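Local coordinates for protein acyl-CoA dehydrogenase FadE3 (Mycobacterium smegmatis, PDB 4IV6) that belongs to the acyl-CoA dehydrogenase family of flavoproteins and binds dihydroflavine-adenine dinucleotide in a four-chain assembly, at residues Thr123-Glu128 against Asp165-Met170. Numbering follows the deposited sequence.
Sequences TMALTE and DLVALM. With FDA (dihydroflavine-adenine dinucleotide), chain D.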
loop_
_atom_site.group_PDB
_atom_site.type_symbol
_atom_site.label_atom_id
_atom_site.label_comp_id
_atom_site.label_asym_id
_atom_site.label_seq_id
_atom_site.Cartn_x
_atom_site.Cartn_y
_atom_site.Cartn_z
ATOM N N THR B 123 -13.352 8.145 33.773
ATOM C CA THR B 123 -12.417 8.074 32.665
ATOM C C THR B 123 -11.069 7.535 33.140
ATOM O O THR B 123 -10.831 7.435 34.355
ATOM C CB THR B 123 -12.260 9.436 32.004
ATOM O OG1 THR B 123 -11.487 9.312 30.797
ATOM C CG2 THR B 123 -11.567 10.424 32.960
ATOM N N MET B 124 -10.208 7.176 32.186
ATOM C CA MET B 124 -8.865 6.635 32.481
ATOM C C MET B 124 -7.805 7.699 32.311
ATOM O O MET B 124 -7.724 8.279 31.249
ATOM C CB MET B 124 -8.462 5.546 31.486
ATOM C CG MET B 124 -9.283 4.284 31.477
ATOM S SD MET B 124 -9.130 3.342 33.005
ATOM C CE MET B 124 -7.368 3.165 33.131
ATOM N N ALA B 125 -6.943 7.879 33.306
ATOM C CA ALA B 125 -5.828 8.806 33.206
ATOM C C ALA B 125 -4.464 8.115 33.309
ATOM O O ALA B 125 -3.939 7.878 34.410
ATOM C CB ALA B 125 -5.955 9.907 34.242
ATOM N N LEU B 126 -3.882 7.829 32.152
ATOM C CA LEU B 126 -2.568 7.192 32.057
ATOM C C LEU B 126 -1.532 8.149 31.474
ATOM O O LEU B 126 -0.475 8.316 32.041
ATOM C CB LEU B 126 -2.600 5.960 31.158
ATOM C CG LEU B 126 -3.593 4.825 31.376
ATOM C CD1 LEU B 126 -3.186 3.567 30.630
ATOM C CD2 LEU B 126 -3.751 4.503 32.819
ATOM N N THR B 127 -1.862 8.756 30.330
ATOM C CA THR B 127 -0.923 9.526 29.539
ATOM C C THR B 127 -0.376 10.732 30.281
ATOM O O THR B 127 -1.115 11.481 30.907
ATOM C CB THR B 127 -1.574 9.926 28.206
ATOM O OG1 THR B 127 -1.925 8.724 27.489
ATOM C CG2 THR B 127 -0.649 10.778 27.353
ATOM N N GLU B 128 0.943 10.891 30.205
ATOM C CA GLU B 128 1.628 12.031 30.773
ATOM C C GLU B 128 2.152 12.934 29.662
ATOM O O GLU B 128 2.414 12.452 28.570
ATOM C CB GLU B 128 2.808 11.556 31.637
ATOM C CG GLU B 128 2.401 10.640 32.782
ATOM C CD GLU B 128 2.826 11.093 34.173
ATOM O OE1 GLU B 128 3.820 11.844 34.308
ATOM O OE2 GLU B 128 2.178 10.622 35.131
ATOM N N ASP B 165 -16.478 12.592 37.085
ATOM C CA ASP B 165 -16.073 12.878 38.449
ATOM C C ASP B 165 -15.388 11.721 39.187
ATOM O O ASP B 165 -15.110 11.840 40.378
ATOM C CB ASP B 165 -17.252 13.444 39.217
ATOM C CG ASP B 165 -17.537 14.896 38.817
ATOM O OD1 ASP B 165 -16.717 15.524 38.087
ATOM O OD2 ASP B 165 -18.571 15.416 39.231
ATOM N N LEU B 166 -15.099 10.630 38.476
ATOM C CA LEU B 166 -14.157 9.613 38.975
ATOM C C LEU B 166 -13.113 9.364 37.913
ATOM O O LEU B 166 -13.440 9.145 36.756
ATOM C CB LEU B 166 -14.859 8.311 39.307
ATOM C CG LEU B 166 -13.996 7.167 39.855
ATOM C CD1 LEU B 166 -13.469 7.509 41.238
ATOM C CD2 LEU B 166 -14.813 5.903 39.886
ATOM N N VAL B 167 -11.848 9.405 38.304
ATOM C CA VAL B 167 -10.747 9.220 37.360
ATOM C C VAL B 167 -9.887 8.059 37.873
ATOM O O VAL B 167 -9.469 8.049 39.034
ATOM C CB VAL B 167 -9.945 10.535 37.215
ATOM C CG1 VAL B 167 -8.716 10.331 36.331
ATOM C CG2 VAL B 167 -10.826 11.640 36.645
ATOM N N ALA B 168 -9.711 7.045 37.041
ATOM C CA ALA B 168 -8.807 5.953 37.336
ATOM C C ALA B 168 -7.394 6.396 36.948
ATOM O O ALA B 168 -7.029 6.428 35.774
ATOM C CB ALA B 168 -9.209 4.695 36.589
ATOM N N LEU B 169 -6.608 6.736 37.960
ATOM C CA LEU B 169 -5.321 7.391 37.766
ATOM C C LEU B 169 -4.194 6.396 37.932
ATOM O O LEU B 169 -4.013 5.863 39.021
ATOM C CB LEU B 169 -5.141 8.489 38.810
ATOM C CG LEU B 169 -3.879 9.340 38.699
ATOM C CD1 LEU B 169 -3.930 10.252 37.468
ATOM C CD2 LEU B 169 -3.720 10.183 39.941
ATOM N N MET B 170 -3.413 6.177 36.881
ATOM C CA MET B 170 -2.232 5.321 36.993
ATOM C C MET B 170 -1.099 6.209 37.458
ATOM O O MET B 170 -0.833 7.262 36.855
ATOM C CB MET B 170 -1.899 4.650 35.669
ATOM C CG MET B 170 -0.750 3.641 35.762
ATOM S SD MET B 170 -0.358 2.849 34.176
ATOM C CE MET B 170 -1.632 1.638 34.085
HETATM P PA FDA D . 4.863 8.996 22.096
HETATM O O1A FDA D . 4.901 7.840 23.063
HETATM O O2A FDA D . 5.623 10.260 22.387
HETATM O O5B FDA D . 5.298 8.440 20.658
HETATM C C5B FDA D . 5.572 9.302 19.530
HETATM C C4B FDA D . 5.870 8.431 18.297
HETATM O O4B FDA D . 6.919 7.481 18.569
HETATM C C3B FDA D . 4.682 7.587 17.890
HETATM O O3B FDA D . 4.749 7.332 16.470
HETATM C C2B FDA D . 4.899 6.323 18.694
HETATM O O2B FDA D . 4.241 5.170 18.178
HETATM C C1B FDA D . 6.393 6.164 18.538
HETATM N N9A FDA D . 7.015 5.327 19.600
HETATM C C8A FDA D . 7.176 5.687 20.892
HETATM N N7A FDA D . 7.818 4.716 21.571
HETATM C C5A FDA D . 8.058 3.715 20.690
HETATM C C6A FDA D . 8.684 2.404 20.732
HETATM N N6A FDA D . 9.192 1.959 21.883
HETATM N N1A FDA D . 8.744 1.643 19.616
HETATM C C2A FDA D . 8.262 2.104 18.450
HETATM N N3A FDA D . 7.659 3.308 18.326
HETATM C C4A FDA D . 7.554 4.133 19.388
HETATM N N1 FDA D . -4.687 8.932 27.190
HETATM C C2 FDA D . -5.262 8.651 28.356
HETATM O O2 FDA D . -4.554 8.229 29.291
HETATM N N3 FDA D . -6.582 8.807 28.558
HETATM C C4 FDA D . -7.428 9.266 27.636
HETATM O O4 FDA D . -8.654 9.422 27.889
HETATM C C4X FDA D . -6.874 9.575 26.303
HETATM N N5 FDA D . -7.615 10.074 25.292
HETATM C C5X FDA D . -7.003 10.729 24.274
HETATM C C6 FDA D . -7.709 11.608 23.445
HETATM C C7 FDA D . -7.092 12.256 22.374
HETATM C C7M FDA D . -7.858 13.226 21.512
HETATM C C8 FDA D . -5.732 12.007 22.102
HETATM C C8M FDA D . -4.976 12.652 20.963
HETATM C C9 FDA D . -5.031 11.143 22.928
HETATM C C9A FDA D . -5.644 10.514 24.024
HETATM N N10 FDA D . -4.882 9.671 24.860
HETATM C C10 FDA D . -5.413 9.403 26.141
HETATM C "C1'" FDA D . -3.422 9.789 24.771
HETATM C "C2'" FDA D . -2.935 8.684 23.859
HETATM O "O2'" FDA D . -3.130 7.400 24.454
HETATM C "C3'" FDA D . -1.458 8.932 23.552
HETATM O "O3'" FDA D . -1.383 9.987 22.599
HETATM C "C4'" FDA D . -0.747 7.720 22.996
HETATM O "O4'" FDA D . -0.445 6.895 24.132
HETATM C "C5'" FDA D . 0.588 8.093 22.326
HETATM O "O5'" FDA D . 1.325 8.899 23.217
HETATM P P FDA D . 2.327 10.055 22.805
HETATM O O1P FDA D . 2.991 10.417 24.118
HETATM O O2P FDA D . 1.588 11.107 22.052
HETATM O O3P FDA D . 3.322 9.298 21.785
#
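In the beta domain of an acyl-CoA dehydrogenase, strand Thr123-Ala125 pairs in parallel with Leu166-Met170 along one edge and meets the flavin along the other, a worked example of a strand dividing its backbone between sheet and cofactor. Thr123 N donates to Leu166 O and Thr123 O accepts from Ala168 N; Ala125 repeats the pattern, its N reaching Ala168 O at 2.9 Å in a nearly straight bond (172°) and its O taking Met170 N. Met124 turns its carbonyl the other way, and Met124 O receives N3 of dihydroflavine-adenine dinucleotide at 3.0 Å. Where the strand gives way to loop, flavin O2 is gripped by two backbone amides, that of Leu126 and that of Thr127, with Thr127 N 2.9 Å from flavin O2. Flavin N1 donates to Thr127 OG1 at 2.8 Å. Four bonds thus hold the pyrimidine edge.

Side chains pack on both faces of the pair. On one, the Ala125 methyl faces both Val167 and Leu169, with CB pressed to Val167 CG1 at 3.5 Å. On the other, bends at chi2 and chi3 fold the Met124 chain back, bringing SD to 3.8 Å from Ala168 CB; Met124 also packs against Val95 of helix 83-102 and Met238 of helix 234-270. The Met170 chain runs out straight until a bend at chi3 (-79°) sets CE beside Leu126 CD2 at 3.8 Å, and that same CD2 is in tight contact with Met170 CB at 3.4 Å.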